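Local coordinates for uncharacterized protein orp (Desulfovibrio gigas, PDB 2WFB), which probably binds a mixed molybdenum-copper sulphide cluster, the metal centre of the orange protein, and is captured here in its cluster-free form, at residues 24-30 / 59-63. Residues are numbered along the deposited sequence; the frame is centred on the assembly and turned at random.
With ACT (acetate ion), chain E; PO4 (phosphate ion), chain B; PO4 (phosphate ion), chain C.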
ATOM      1  N   PHE A  24      -1.957   3.280   6.803  1.00 14.40           N
ATOM      2  CA  PHE A  24      -1.507   3.679   5.479  1.00 13.78           C
ATOM      3  C   PHE A  24      -0.609   4.921   5.478  1.00 14.09           C
ATOM      4  O   PHE A  24       0.581   4.817   5.212  1.00 14.70           O
ATOM      5  CB  PHE A  24      -2.661   3.851   4.492  1.00 12.34           C
ATOM      6  CG  PHE A  24      -2.224   4.498   3.206  1.00 13.70           C
ATOM      7  CD1 PHE A  24      -1.323   3.840   2.354  1.00 11.30           C
ATOM      8  CD2 PHE A  24      -2.636   5.785   2.881  1.00 12.81           C
ATOM      9  CE1 PHE A  24      -0.888   4.447   1.187  1.00 13.09           C
ATOM     10  CE2 PHE A  24      -2.192   6.388   1.718  1.00 14.54           C
ATOM     11  CZ  PHE A  24      -1.309   5.691   0.860  1.00 13.83           C
ATOM     12  N   GLY A  25      -1.174   6.093   5.771  1.00 14.46           N
ATOM     13  CA  GLY A  25      -0.421   7.348   5.686  1.00 14.00           C
ATOM     14  C   GLY A  25       0.801   7.389   6.576  1.00 14.68           C
ATOM     15  O   GLY A  25       1.824   7.989   6.213  1.00 14.33           O
ATOM     16  N   ARG A  26       0.699   6.714   7.720  1.00 14.86           N
ATOM     17  CA  ARG A  26       1.744   6.693   8.729  1.00 14.91           C
ATOM     18  C   ARG A  26       2.398   5.308   8.871  1.00 14.83           C
ATOM     19  O   ARG A  26       3.028   5.010   9.905  1.00 15.45           O
ATOM     20  CB  ARG A  26       1.200   7.240  10.073  1.00 15.42           C
ATOM     21  CG  ARG A  26       0.731   8.715   9.916  1.00 17.06           C
ATOM     22  CD  ARG A  26       0.059   9.349  11.133  1.00 19.15           C
ATOM     23  NE  ARG A  26      -0.385  10.685  10.739  1.00 20.15           N
ATOM     24  CZ  ARG A  26       0.365  11.790  10.777  1.00 23.23           C
ATOM     25  NH1 ARG A  26       1.611  11.759  11.221  1.00 23.16           N
ATOM     26  NH2 ARG A  26      -0.144  12.945  10.363  1.00 24.87           N
ATOM     27  N   ALA A  27       2.269   4.470   7.837  1.00 13.16           N
ATOM     28  CA  ALA A  27       3.064   3.241   7.749  1.00 12.66           C
ATOM     29  C   ALA A  27       4.550   3.557   7.798  1.00 12.40           C
ATOM     30  O   ALA A  27       4.989   4.613   7.334  1.00 12.46           O
ATOM     31  CB  ALA A  27       2.739   2.487   6.448  1.00 13.17           C
ATOM     32  N   ALA A  28       5.351   2.644   8.335  1.00 13.14           N
ATOM     33  CA  ALA A  28       6.830   2.810   8.289  1.00 13.78           C
ATOM     34  C   ALA A  28       7.335   2.924   6.826  1.00 13.80           C
ATOM     35  O   ALA A  28       8.268   3.676   6.521  1.00 13.06           O
ATOM     36  CB  ALA A  28       7.556   1.646   9.047  1.00 13.24           C
ATOM     37  N   GLY A  29       6.694   2.177   5.931  1.00 13.19           N
ATOM     38  CA  GLY A  29       7.092   2.136   4.543  1.00 12.87           C
ATOM     39  C   GLY A  29       6.204   1.179   3.774  1.00 13.14           C
ATOM     40  O   GLY A  29       5.172   0.727   4.281  1.00 12.60           O
ATOM     41  N   PHE A  30       6.629   0.870   2.548  1.00 13.16           N
ATOM     42  CA  PHE A  30       5.882   0.035   1.609  1.00 13.42           C
ATOM     43  C   PHE A  30       6.850  -0.920   0.985  1.00 13.87           C
ATOM     44  O   PHE A  30       7.906  -0.509   0.506  1.00 14.11           O
ATOM     45  CB  PHE A  30       5.256   0.862   0.474  1.00 13.19           C
ATOM     46  CG  PHE A  30       4.526   2.081   0.948  1.00 14.00           C
ATOM     47  CD1 PHE A  30       3.266   1.977   1.501  1.00 15.92           C
ATOM     48  CD2 PHE A  30       5.116   3.334   0.856  1.00 15.83           C
ATOM     49  CE1 PHE A  30       2.591   3.109   1.975  1.00 17.98           C
ATOM     50  CE2 PHE A  30       4.439   4.465   1.325  1.00 19.75           C
ATOM     51  CZ  PHE A  30       3.177   4.344   1.872  1.00 19.33           C
ATOM     52  N   ALA A  59       1.794  10.048   1.358  1.00 17.21           N
ATOM     53  CA  ALA A  59       2.066   8.646   1.094  1.00 17.04           C
ATOM     54  C   ALA A  59       1.570   8.249  -0.294  1.00 17.01           C
ATOM     55  O   ALA A  59       2.266   7.532  -1.026  1.00 17.12           O
ATOM     56  CB  ALA A  59       1.441   7.764   2.192  1.00 16.52           C
ATOM     57  N   ALA A  60       0.388   8.748  -0.676  1.00 17.09           N
ATOM     58  CA  ALA A  60      -0.167   8.507  -2.005  1.00 17.46           C
ATOM     59  C   ALA A  60       0.767   9.033  -3.097  1.00 18.45           C
ATOM     60  O   ALA A  60       0.953   8.377  -4.136  1.00 18.78           O
ATOM     61  CB  ALA A  60      -1.543   9.115  -2.119  1.00 17.45           C
ATOM     62  N   GLN A  61       1.358  10.209  -2.859  1.00 19.33           N
ATOM     63  CA  GLN A  61       2.350  10.795  -3.769  1.00 20.68           C
ATOM     64  C   GLN A  61       3.652   9.996  -3.828  1.00 20.36           C
ATOM     65  O   GLN A  61       4.210   9.829  -4.902  1.00 20.94           O
ATOM     66  CB  GLN A  61       2.597  12.277  -3.455  1.00 20.92           C
ATOM     67  CG  GLN A  61       1.394  13.127  -3.888  1.00 25.49           C
ATOM     68  CD  GLN A  61       1.248  14.451  -3.136  1.00 31.30           C
ATOM     69  OE1 GLN A  61       2.146  14.877  -2.405  1.00 34.00           O
ATOM     70  NE2 GLN A  61       0.104  15.112  -3.328  1.00 34.03           N
ATOM     71  N   VAL A  62       4.112   9.471  -2.696  1.00 20.48           N
ATOM     72  CA  VAL A  62       5.245   8.553  -2.694  1.00 20.34           C
ATOM     73  C   VAL A  62       4.962   7.322  -3.593  1.00 20.67           C
ATOM     74  O   VAL A  62       5.799   6.947  -4.423  1.00 20.61           O
ATOM     75  CB  VAL A  62       5.643   8.164  -1.256  1.00 20.40           C
ATOM     76  CG1 VAL A  62       6.636   6.964  -1.240  1.00 19.85           C
ATOM     77  CG2 VAL A  62       6.270   9.362  -0.546  1.00 20.33           C
ATOM     78  N   LEU A  63       3.788   6.714  -3.439  1.00 21.04           N
ATOM     79  CA  LEU A  63       3.365   5.580  -4.263  1.00 21.17           C
ATOM     80  C   LEU A  63       3.192   5.893  -5.751  1.00 21.45           C
ATOM     81  O   LEU A  63       3.523   5.073  -6.583  1.00 21.28           O
ATOM     82  CB  LEU A  63       2.068   4.959  -3.720  1.00 20.90           C
ATOM     83  CG  LEU A  63       2.179   4.203  -2.398  1.00 20.37           C
ATOM     84  CD1 LEU A  63       0.831   3.575  -2.049  1.00 18.47           C
ATOM     85  CD2 LEU A  63       3.257   3.137  -2.473  1.00 20.93           C
TER
HETATM   86  C   ACT E1124       3.052   8.646  13.126  1.00 26.28           C
HETATM   87  O   ACT E1124       3.401   9.696  12.578  1.00 27.01           O
HETATM   88  OXT ACT E1124       3.846   7.688  13.305  1.00 27.02           O
HETATM   89  CH3 ACT E1124       1.649   8.559  13.499  1.00 26.02           C
HETATM   90  P   PO4 B1121      -4.585   7.816   6.654  1.00 20.16           P
HETATM   91  O1  PO4 B1121      -3.982   6.476   6.758  1.00 20.13           O
HETATM   92  O2  PO4 B1121      -5.835   7.695   5.849  1.00 22.11           O
HETATM   93  O3  PO4 B1121      -4.884   8.344   8.012  1.00 20.78           O
HETATM   94  O4  PO4 B1121      -3.616   8.739   5.957  1.00 21.45           O
HETATM   95  P   PO4 C1122      -3.396  11.842   8.086  1.00 28.81           P
HETATM   96  O1  PO4 C1122      -3.446  11.499   6.617  1.00 30.18           O
HETATM   97  O2  PO4 C1122      -4.728  12.430   8.450  1.00 30.70           O
HETATM   98  O3  PO4 C1122      -3.040  10.594   8.879  1.00 31.76           O
HETATM   99  O4  PO4 C1122      -2.306  12.840   8.359  1.00 29.50           O
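By CA atoms, the turn before strand 29-34 comes closest to helix 55-66 where Gly25 CA lies 5.4 Å from Ala59 CA, and the backbones diverge to 8.5 Å between the CA atoms of Phe30 and Leu63. This is a layer contact of the alpha/beta fold of the dinitrogenase iron-molybdenum cofactor family, joining a helix to one side of the mixed sheet. A type I beta turn from Phe24 to Ala27, closed by Ala27 N donating to Phe24 O, shapes the loop, and two phenylalanines carry the packing. The methyl of Ala59 touches both ring ends: its CB is 3.7 Å from Phe24 CZ and also reaches Phe30 CZ, meeting the latter ring at its edge, near the ring plane. With CG anti to the backbone N (chi1 170°), the end of the Phe24 ring reaches the helix, although the bond from CA to CB points neither at it nor away. One turn on, Leu63 divides its branches between the rings. CD1 meets the edge of Phe24 in plane, whereas CD2 makes a CH-pi contact over one face of Phe30, 3.9 Å from the centroid and 18° off the ring normal. Val62 CG1 approaches Phe30 CE2 more loosely. Thr10 of strand 6-11 touches both phenylalanine side chains, and Ala80 and Leu84 of helix 78-86 pack on Phe24, so the aromatic pair is buried in the core. The turn also binds anions, probably from the crystallisation liquor: Arg26 NE and NH2 bind one phosphate, while Gly25 N donates to O1 of the other at 3.0 Å, nearly straight at 170°.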